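Long-range contacts in AztD Protein (Citrobacter koseri, PDB 6N01), which acts as a periplasmic zinc chaperone, binding three zinc ions and handing one of them directly to the solute-binding protein AztC of the AztABCD transport system: residues S370-L375 with I386-Q391; A35-I40 with V48-A53; A60-K65 with D110-L115; G76-A81 with A151-Q156. All blocks are in the same frame, centred on the assembly; numbering follows the deposited sequence.

Contact 1. Residues S370-L375 with I386-Q391; sequences SKIIVL and ISVEGQ
Ser370-Val374 and Ile386-Gly390 run antiparallel, their end-to-end directions 156° apart, with Ile372 and Ile386 forming a hydrogen-bonded pair and Lys371 and Ser387 the non-hydrogen-bonded pair next to it. This is the outer hairpin of one blade of an eight-bladed beta-propeller, at the point where strand 381-387 ends and the chain leaves for the next blade. Ile372 N donates to Ile386 O at 2.7 Å, and Ile386 N returns a bond to Ile372 O at 2.8 Å; both donors lie in the plane of the carbonyl they meet. One step on, Val388 N reaches Ser370 O almost straight, at 173° about the hydrogen, but from above the carbonyl plane, as the strand pair opens. Ser370 and Lys371 together face the last residue of strand 361-366 in a G1 beta bulge, Ser370 having positive phi. On the face of Ile372 and Ile386, Val388 sets CG2 against Ile372 CG1 at 3.6 Å, the two side chains meeting at a slant. The other end of the patch is Val374 CG2 touching Ile386 CD1 at 3.8 Å. Val388 and Ile386 also rest on Ile51 of the following blade, making this face part of the blade-to-blade interface. Lys371 leaves from the opposite face with an extended chain. With Ser370 OG swung beside its own backbone N (chi1 -58°), the hydroxyl points at Gly390 and donates to Gly390 O at a short 2.5 Å, in the carbonyl plane, while a water donates to the same OG and accepts from Gly390 N at 2.9 Å.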
# COMPACT_ATOMS: atom_id res chain seq x y z
N SER A 370 -0.68 20.10 11.33
CA SER A 370 -1.68 19.41 12.13
C SER A 370 -3.08 19.46 11.48
O SER A 370 -4.08 19.80 12.09
CB SER A 370 -1.70 19.98 13.57
OG SER A 370 -0.42 19.88 14.24
N LYS A 371 -3.14 19.12 10.20
CA LYS A 371 -4.44 19.11 9.52
C LYS A 371 -4.42 18.21 8.29
O LYS A 371 -3.37 17.77 7.82
CB LYS A 371 -4.85 20.52 9.12
CG LYS A 371 -3.95 21.19 8.10
CD LYS A 371 -4.38 22.65 7.95
CE LYS A 371 -3.53 23.42 6.96
NZ LYS A 371 -3.97 24.86 6.85
N ILE A 372 -5.62 18.03 7.73
CA ILE A 372 -5.87 17.30 6.49
C ILE A 372 -6.50 18.28 5.53
O ILE A 372 -7.50 18.93 5.88
CB ILE A 372 -6.86 16.13 6.68
CG1 ILE A 372 -6.53 15.24 7.87
CG2 ILE A 372 -6.96 15.33 5.39
CD1 ILE A 372 -5.31 14.59 7.76
N ILE A 373 -5.97 18.38 4.32
CA ILE A 373 -6.61 19.18 3.28
C ILE A 373 -7.51 18.28 2.45
O ILE A 373 -7.12 17.16 2.08
CB ILE A 373 -5.55 19.86 2.39
CG1 ILE A 373 -4.55 20.58 3.28
CG2 ILE A 373 -6.21 20.75 1.38
CD1 ILE A 373 -5.18 21.47 4.18
N VAL A 374 -8.70 18.78 2.12
CA VAL A 374 -9.71 18.02 1.39
C VAL A 374 -9.97 18.75 0.07
O VAL A 374 -10.25 19.95 0.08
CB VAL A 374 -11.01 17.89 2.22
CG1 VAL A 374 -11.98 16.91 1.61
CG2 VAL A 374 -10.68 17.49 3.69
N LEU A 375 -9.86 18.02 -1.06
CA LEU A 375 -10.16 18.52 -2.39
C LEU A 375 -11.29 17.74 -3.04
O LEU A 375 -11.44 16.53 -2.83
CB LEU A 375 -8.95 18.40 -3.31
CG LEU A 375 -7.64 18.99 -2.82
CD1 LEU A 375 -6.87 17.91 -2.15
CD2 LEU A 375 -6.88 19.58 -4.02
N ILE A 386 -9.49 19.54 7.71
CA ILE A 386 -9.86 18.80 8.91
C ILE A 386 -8.69 18.83 9.86
O ILE A 386 -7.58 18.45 9.49
CB ILE A 386 -10.25 17.34 8.61
CG1 ILE A 386 -11.43 17.31 7.63
CG2 ILE A 386 -10.66 16.64 9.88
CD1 ILE A 386 -11.65 15.98 7.00
N SER A 387 -8.94 19.23 11.10
CA SER A 387 -7.86 19.33 12.07
C SER A 387 -7.51 17.98 12.67
O SER A 387 -8.39 17.18 13.00
CB SER A 387 -8.26 20.27 13.19
OG SER A 387 -7.09 20.76 13.76
N VAL A 388 -6.22 17.71 12.83
CA VAL A 388 -5.82 16.46 13.47
C VAL A 388 -4.63 16.78 14.36
O VAL A 388 -3.58 17.19 13.86
CB VAL A 388 -5.44 15.35 12.47
CG1 VAL A 388 -5.15 14.07 13.22
CG2 VAL A 388 -6.54 15.10 11.46
N GLU A 389 -4.76 16.57 15.67
CA GLU A 389 -3.71 17.05 16.53
C GLU A 389 -2.42 16.28 16.26
O GLU A 389 -2.42 15.13 15.82
CB GLU A 389 -4.12 16.99 18.01
CG GLU A 389 -4.45 15.63 18.55
CD GLU A 389 -4.80 15.67 20.04
OE1 GLU A 389 -3.89 15.93 20.85
OE2 GLU A 389 -5.98 15.45 20.39
N GLY A 390 -1.30 16.98 16.42
CA GLY A 390 -0.03 16.32 16.22
C GLY A 390 0.49 16.44 14.80
O GLY A 390 0.32 17.48 14.15
N GLN A 391 1.10 15.36 14.30
CA GLN A 391 1.72 15.30 12.99
C GLN A 391 1.03 14.21 12.18
O GLN A 391 1.58 13.11 12.00
CB GLN A 391 3.22 15.03 13.10
CG GLN A 391 3.99 16.21 13.66
CD GLN A 391 5.46 16.05 13.46
OE1 GLN A 391 6.04 15.01 13.78
NE2 GLN A 391 6.08 17.08 12.87
O HOH W 1 -1.42 19.82 17.03

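Contact 2. Residues A35-I40 with V48-A53; sequences AWRLFI and VNVIDA
Leu38 and Ile51 pair through two backbone bonds, Leu38 N to Ile51 O at 2.7 Å and Ile51 N to Leu38 O at 2.9 Å, in an antiparallel beta hairpin of a propeller blade. Ile40 and Asn49 repeat the pattern, and Ala53 N closes the ladder on Trp36 O. Between the pairs, CA-H groups lean on carbonyls, Val50 CA standing 3.2 Å from Leu38 O. Two waters bridge the ends: one accepts from Trp36 N and donates to Asp52 OD1, the other donates to Ile40 O and accepts from Asn49 ND2.

The apolar contacts divide between the faces. Phe39 and Val50 run alongside each other, and Val50 CG1 sits over the ring of Phe39 in a CH-pi contact, 4.0 Å from its centroid. On the opposite face Ile40 CD1 meets Ile51 CD1 at 3.7 Å, and Ala53 CB packs against Leu38 CG, also at 3.7 Å.

Arg37 extends away from the pair to donate through NH1 to the carbonyls of Ser94 and Asp110. Strand 34-42 has strand 392-401 on its other side and strand 47-52 has strand 58-63, giving a blade built from both chain ends, the Velcro closure of the propeller.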
# COMPACT_ATOMS: atom_id res chain seq x y z
N ALA A 35 -21.01 5.83 3.59
CA ALA A 35 -20.11 5.96 4.74
C ALA A 35 -18.67 5.72 4.31
O ALA A 35 -18.38 4.76 3.58
CB ALA A 35 -20.49 5.00 5.87
N TRP A 36 -17.79 6.63 4.72
CA TRP A 36 -16.36 6.55 4.45
C TRP A 36 -15.62 7.02 5.68
O TRP A 36 -16.09 7.92 6.38
CB TRP A 36 -15.95 7.42 3.26
CG TRP A 36 -16.43 6.95 1.92
CD1 TRP A 36 -17.67 7.15 1.37
CD2 TRP A 36 -15.68 6.19 0.97
NE1 TRP A 36 -17.73 6.57 0.12
CE2 TRP A 36 -16.52 5.98 -0.15
CE3 TRP A 36 -14.38 5.68 0.95
CZ2 TRP A 36 -16.10 5.28 -1.27
CZ3 TRP A 36 -13.95 4.99 -0.17
CH2 TRP A 36 -14.81 4.81 -1.29
N ARG A 37 -14.47 6.41 5.96
CA ARG A 37 -13.67 6.78 7.12
C ARG A 37 -12.20 6.80 6.76
O ARG A 37 -11.71 5.96 6.00
CB ARG A 37 -13.87 5.84 8.27
CG ARG A 37 -15.27 5.89 8.79
CD ARG A 37 -15.50 4.74 9.73
NE ARG A 37 -16.85 4.77 10.24
CZ ARG A 37 -17.35 3.88 11.08
NH1 ARG A 37 -16.60 2.87 11.51
NH2 ARG A 37 -18.60 3.99 11.49
N LEU A 38 -11.53 7.77 7.35
CA LEU A 38 -10.10 7.95 7.27
C LEU A 38 -9.45 7.40 8.54
O LEU A 38 -10.01 7.49 9.63
CB LEU A 38 -9.75 9.43 7.15
CG LEU A 38 -10.51 10.26 6.12
CD1 LEU A 38 -10.05 11.75 6.27
CD2 LEU A 38 -10.31 9.68 4.71
N PHE A 39 -8.26 6.81 8.37
CA PHE A 39 -7.46 6.26 9.46
C PHE A 39 -6.09 6.91 9.32
O PHE A 39 -5.44 6.79 8.27
CB PHE A 39 -7.40 4.73 9.39
CG PHE A 39 -8.78 4.07 9.54
CD1 PHE A 39 -9.65 4.04 8.47
CD2 PHE A 39 -9.20 3.53 10.74
CE1 PHE A 39 -10.93 3.48 8.58
CE2 PHE A 39 -10.50 2.96 10.85
CZ PHE A 39 -11.35 2.95 9.77
N ILE A 40 -5.65 7.61 10.35
CA ILE A 40 -4.48 8.50 10.24
C ILE A 40 -3.52 8.18 11.37
O ILE A 40 -3.89 8.23 12.55
CB ILE A 40 -4.89 9.98 10.28
CG1 ILE A 40 -5.91 10.25 9.19
CG2 ILE A 40 -3.72 10.89 10.06
CD1 ILE A 40 -7.21 10.66 9.78
N VAL A 48 -3.50 6.23 16.31
CA VAL A 48 -4.23 6.18 15.05
C VAL A 48 -5.56 6.86 15.27
O VAL A 48 -6.34 6.40 16.10
CB VAL A 48 -4.49 4.74 14.59
CG1 VAL A 48 -5.43 4.75 13.35
CG2 VAL A 48 -3.17 4.02 14.37
N ASN A 49 -5.84 7.89 14.48
CA ASN A 49 -7.13 8.57 14.57
C ASN A 49 -8.05 8.08 13.48
O ASN A 49 -7.59 7.80 12.36
CB ASN A 49 -6.96 10.08 14.48
CG ASN A 49 -6.32 10.65 15.72
OD1 ASN A 49 -6.92 10.60 16.79
ND2 ASN A 49 -5.10 11.17 15.59
N VAL A 50 -9.34 7.99 13.79
CA VAL A 50 -10.37 7.58 12.85
C VAL A 50 -11.27 8.79 12.66
O VAL A 50 -11.82 9.32 13.63
CB VAL A 50 -11.18 6.36 13.33
CG1 VAL A 50 -12.10 5.86 12.22
CG2 VAL A 50 -10.26 5.21 13.74
N ILE A 51 -11.43 9.21 11.41
CA ILE A 51 -12.19 10.40 11.09
C ILE A 51 -13.25 10.01 10.07
O ILE A 51 -12.97 9.28 9.11
CB ILE A 51 -11.28 11.54 10.56
CG1 ILE A 51 -10.43 12.11 11.71
CG2 ILE A 51 -12.13 12.62 9.91
CD1 ILE A 51 -9.43 13.14 11.28
N ASP A 52 -14.46 10.50 10.29
CA ASP A 52 -15.50 10.42 9.28
C ASP A 52 -15.10 11.30 8.10
O ASP A 52 -15.00 12.53 8.23
CB ASP A 52 -16.83 10.87 9.88
CG ASP A 52 -17.99 10.80 8.90
OD1 ASP A 52 -17.78 10.78 7.66
OD2 ASP A 52 -19.13 10.76 9.39
N ALA A 53 -14.88 10.69 6.95
CA ALA A 53 -14.34 11.47 5.84
C ALA A 53 -15.34 12.50 5.32
O ALA A 53 -14.93 13.51 4.74
CB ALA A 53 -13.90 10.51 4.72
O HOH W 2 -18.93 8.48 6.82
O HOH W 3 -3.30 10.86 13.68

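Contact 3. Residues A60-K65 with D110-L115; sequences ATFNVK and DAPKLL
Phe62 lays its ring against Pro112 and Leu114, and nearly everything tight in this contact gathers round that ring. Its far edge meets the carbonyl of Pro112, with CZ 3.4 Å from Pro112 O and the oxygen near the ring plane, so that a weakly positive ring hydrogen probably faces a partly negative oxygen. One face lies under the backbone of Leu114, whose N stands 3.7 Å above the plane, displaced toward the rim. Phe62 CG is beside the backbone N (chi1 -59°), which carries the ring across toward 110-115. The base of the side chain works too: Phe62 CB is 4.0 Å from Leu114 CG, the two side chains running past each other head to tail. Ala60 extends this inner row, its CB touching Pro112 CG at 4.1 Å.

The two strands belong to adjacent blades of the beta-propeller. Each is the outermost of its sheet, and they run 24° apart with their axes 8.2 Å from each other, too far for a shared ladder; side chains pack on each other and on the facing backbone instead. Val50 and Ile92, one from each blade, pack against the side chain of Phe62, and Val50 also touches Pro112.

Toward solvent the contact thins. Leu114 CD1 lies 3.6 Å from Asn63 O, an apolar branch against a carbonyl; the chi1 of Leu114, -118°, is far from a staggered value. Asn63 and Lys113, both exposed, turn their side chains away from the opposing segment, and each adds little beyond its backbone.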
# COMPACT_ATOMS: atom_id res chain seq x y z
N ALA A 60 -12.76 7.96 16.75
CA ALA A 60 -12.02 7.24 17.75
C ALA A 60 -10.60 7.73 17.62
O ALA A 60 -10.20 8.24 16.57
CB ALA A 60 -12.10 5.73 17.53
N THR A 61 -9.84 7.58 18.69
CA THR A 61 -8.40 7.61 18.59
C THR A 61 -7.94 6.37 19.32
O THR A 61 -8.39 6.10 20.44
CB THR A 61 -7.78 8.89 19.17
OG1 THR A 61 -7.56 8.71 20.57
CG2 THR A 61 -8.69 10.07 18.95
N PHE A 62 -7.09 5.59 18.67
CA PHE A 62 -6.61 4.34 19.24
C PHE A 62 -5.18 4.53 19.66
O PHE A 62 -4.40 5.23 19.00
CB PHE A 62 -6.74 3.16 18.26
CG PHE A 62 -8.16 2.91 17.80
CD1 PHE A 62 -9.18 2.81 18.72
CD2 PHE A 62 -8.46 2.72 16.47
CE1 PHE A 62 -10.47 2.58 18.32
CE2 PHE A 62 -9.74 2.49 16.06
CZ PHE A 62 -10.75 2.41 16.98
N ASN A 63 -4.85 3.97 20.82
CA ASN A 63 -3.49 3.98 21.32
C ASN A 63 -2.87 2.62 21.05
O ASN A 63 -3.48 1.58 21.33
CB ASN A 63 -3.44 4.33 22.80
CG ASN A 63 -3.79 5.75 23.04
OD1 ASN A 63 -2.96 6.63 22.80
ND2 ASN A 63 -5.03 6.01 23.45
N VAL A 64 -1.70 2.65 20.43
CA VAL A 64 -0.98 1.45 20.06
C VAL A 64 0.40 1.55 20.68
O VAL A 64 0.65 2.45 21.48
CB VAL A 64 -0.93 1.32 18.53
CG1 VAL A 64 -2.32 1.07 18.01
CG2 VAL A 64 -0.32 2.57 17.88
N LYS A 65 1.30 0.67 20.31
CA LYS A 65 2.58 0.59 21.00
C LYS A 65 3.61 1.54 20.41
O LYS A 65 4.43 2.09 21.15
CB LYS A 65 3.14 -0.84 20.92
CG LYS A 65 2.62 -1.87 21.92
CD LYS A 65 1.32 -2.59 21.49
CE LYS A 65 0.92 -3.69 22.51
NZ LYS A 65 -0.29 -3.40 23.34
N ASP A 110 -20.61 -0.21 11.86
CA ASP A 110 -20.41 -0.19 13.30
C ASP A 110 -19.32 0.81 13.64
O ASP A 110 -18.66 1.38 12.76
CB ASP A 110 -20.02 -1.58 13.84
CG ASP A 110 -20.98 -2.69 13.39
OD1 ASP A 110 -22.21 -2.52 13.52
OD2 ASP A 110 -20.50 -3.73 12.87
N ALA A 111 -19.13 1.02 14.92
CA ALA A 111 -18.04 1.89 15.31
C ALA A 111 -16.72 1.19 15.01
O ALA A 111 -16.64 -0.04 15.01
CB ALA A 111 -18.14 2.23 16.79
N PRO A 112 -15.66 1.95 14.74
CA PRO A 112 -14.36 1.31 14.55
C PRO A 112 -13.83 0.85 15.90
O PRO A 112 -14.02 1.53 16.91
CB PRO A 112 -13.50 2.44 13.98
CG PRO A 112 -14.11 3.70 14.60
CD PRO A 112 -15.57 3.43 14.70
N LYS A 113 -13.14 -0.29 15.91
CA LYS A 113 -12.64 -0.83 17.17
C LYS A 113 -11.29 -1.49 16.98
O LYS A 113 -11.06 -2.20 15.99
CB LYS A 113 -13.69 -1.78 17.76
CG LYS A 113 -14.24 -2.81 16.79
CD LYS A 113 -15.55 -3.43 17.33
CE LYS A 113 -16.02 -4.68 16.54
NZ LYS A 113 -16.67 -4.35 15.23
N LEU A 114 -10.38 -1.22 17.94
CA LEU A 114 -9.12 -1.95 18.06
C LEU A 114 -9.39 -3.40 18.42
O LEU A 114 -10.05 -3.68 19.42
CB LEU A 114 -8.25 -1.36 19.14
CG LEU A 114 -6.88 -0.78 18.85
CD1 LEU A 114 -6.24 -0.46 20.19
CD2 LEU A 114 -6.04 -1.73 18.05
N LEU A 115 -8.90 -4.29 17.64
CA LEU A 115 -9.10 -5.67 17.99
C LEU A 115 -8.04 -6.14 18.99
O LEU A 115 -6.95 -5.56 19.07
CB LEU A 115 -9.05 -6.54 16.75
CG LEU A 115 -10.09 -6.17 15.71
CD1 LEU A 115 -9.99 -7.12 14.50
CD2 LEU A 115 -11.49 -6.15 16.30

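Contact 4. Residues G76-A81 with A151-Q156; sequences GATIFA and AVLKGQ
Val152, whose side chain faces Phe80 across the contact, has its carbonyl O bound by the N-H of Gly155 at 2.9 Å, the shortest of the backbone bonds that end the helix. One residue back, Ala151 O is gripped twice: Gln156 N donates to it at 3.0 Å and Lys154 N adds a weak bond. Gly155, with positive phi, is the C-prime residue of this Schellman motif, which ends the short helix 149-153 and turns the chain away from strand 78-83. The last helical turn presents Val152 and Leu153 to the strand. Leu153 CG lies beside its backbone N (chi1 -84°); CD1 sits 3.8 Å from Ala77 CB, while CG and CD2 both come to 3.5 Å from Thr78 CG2, crossing that methyl at an angle.

The partners come from adjacent blades of the eight-bladed propeller. Strand 78-83 is the second strand of its blade, and the helix lies in the link between the third and fourth strands of the next, in a chain where helix is rare. Leu153 also packs on Ala93, so it touches two neighbouring strands of the facing blade.

Thr78 is split by polarity. Its CG2 meets Leu153, whereas OG1, between the backbone N and the carbonyl carbon (chi1 56°), hydrogen-bonds Glu149 at the start of the same helix. Two residues on from Thr78, Phe80 CZ approaches Val152 CG1 at 4.2 Å, obliquely to the ring. That ring stacks with Phe127, neighbour in sequence to the zinc ligand His126; about 11 Å separates the side chains of Phe80 and His126.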
# COMPACT_ATOMS: atom_id res chain seq x y z
N GLY A 76 -11.83 -3.51 2.88
CA GLY A 76 -11.95 -2.34 3.72
C GLY A 76 -12.42 -2.58 5.13
O GLY A 76 -12.54 -1.61 5.89
N ALA A 77 -12.67 -3.83 5.51
CA ALA A 77 -13.23 -4.15 6.82
C ALA A 77 -12.19 -4.12 7.92
O ALA A 77 -12.57 -3.97 9.08
CB ALA A 77 -13.90 -5.54 6.77
N THR A 78 -10.91 -4.31 7.61
CA THR A 78 -9.86 -4.26 8.60
C THR A 78 -8.77 -3.33 8.14
O THR A 78 -8.43 -3.29 6.96
CB THR A 78 -9.20 -5.61 8.89
OG1 THR A 78 -8.70 -6.18 7.68
CG2 THR A 78 -10.17 -6.56 9.56
N ILE A 79 -8.20 -2.63 9.12
CA ILE A 79 -7.06 -1.74 8.97
C ILE A 79 -5.93 -2.36 9.78
O ILE A 79 -6.16 -2.87 10.88
CB ILE A 79 -7.39 -0.32 9.50
CG1 ILE A 79 -8.63 0.28 8.81
CG2 ILE A 79 -6.20 0.62 9.32
CD1 ILE A 79 -8.59 0.24 7.34
N PHE A 80 -4.72 -2.39 9.23
CA PHE A 80 -3.57 -2.91 9.96
C PHE A 80 -2.58 -1.77 10.22
O PHE A 80 -2.28 -0.95 9.32
CB PHE A 80 -2.96 -4.10 9.20
CG PHE A 80 -3.83 -5.34 9.23
CD1 PHE A 80 -4.89 -5.51 8.34
CD2 PHE A 80 -3.62 -6.31 10.19
CE1 PHE A 80 -5.71 -6.65 8.41
CE2 PHE A 80 -4.42 -7.44 10.26
CZ PHE A 80 -5.47 -7.60 9.37
N ALA A 81 -2.12 -1.68 11.46
CA ALA A 81 -1.20 -0.63 11.90
C ALA A 81 0.12 -1.29 12.23
O ALA A 81 0.27 -1.88 13.30
CB ALA A 81 -1.77 0.17 13.08
N ALA A 151 -11.08 -14.70 9.81
CA ALA A 151 -10.73 -15.09 11.18
C ALA A 151 -10.40 -13.87 12.02
O ALA A 151 -10.87 -13.74 13.16
CB ALA A 151 -9.53 -16.04 11.16
N VAL A 152 -9.61 -12.95 11.47
CA VAL A 152 -9.20 -11.78 12.25
C VAL A 152 -10.43 -11.04 12.76
O VAL A 152 -10.54 -10.72 13.95
CB VAL A 152 -8.29 -10.87 11.41
CG1 VAL A 152 -8.00 -9.52 12.15
CG2 VAL A 152 -7.03 -11.64 11.05
N LEU A 153 -11.40 -10.82 11.88
CA LEU A 153 -12.56 -10.04 12.27
C LEU A 153 -13.38 -10.74 13.35
O LEU A 153 -14.04 -10.07 14.15
CB LEU A 153 -13.43 -9.79 11.03
CG LEU A 153 -13.01 -8.60 10.16
CD1 LEU A 153 -13.67 -8.72 8.79
CD2 LEU A 153 -13.39 -7.30 10.83
N LYS A 154 -13.37 -12.08 13.37
CA LYS A 154 -14.07 -12.86 14.38
C LYS A 154 -13.32 -12.96 15.67
O LYS A 154 -13.76 -13.68 16.56
CB LYS A 154 -14.37 -14.28 13.88
CG LYS A 154 -15.39 -14.35 12.75
CD LYS A 154 -15.84 -15.76 12.46
CE LYS A 154 -15.11 -16.36 11.27
NZ LYS A 154 -13.79 -16.90 11.66
N GLY A 155 -12.22 -12.24 15.83
CA GLY A 155 -11.48 -12.34 17.05
C GLY A 155 -10.59 -13.55 17.14
O GLY A 155 -10.17 -13.91 18.25
N GLN A 156 -10.33 -14.22 16.03
CA GLN A 156 -9.45 -15.37 16.01
C GLN A 156 -8.09 -15.04 15.41
O GLN A 156 -7.98 -14.29 14.44
CB GLN A 156 -10.09 -16.53 15.25
CG GLN A 156 -11.49 -16.83 15.71
CD GLN A 156 -11.97 -18.17 15.20
OE1 GLN A 156 -11.20 -18.92 14.61
NE2 GLN A 156 -13.24 -18.49 15.44

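Overall arrangement
Contacts 1 and 2 are hairpins within single blades, held by backbone ladders; contacts 3 and 4 join different blades by largely apolar packing, in contact 3 partly against backbone. Contact 2 is buried and belongs to the blade that closes the propeller, and each of the others touches it: Ile51 packs on Val388 of contact 1, which is partly buried, Val48 O bonds Phe62 N of contact 3 in the shared sheet, and Phe39 meets Ile79 of contact 4. Contact 3 lies at the surface, between outermost strands, whereas contact 4 is mostly buried and brings in the short helix. Strands 78-83 and 113-120 share a sheet, and Leu115 touches Val152, carrying the packing across three successive blades.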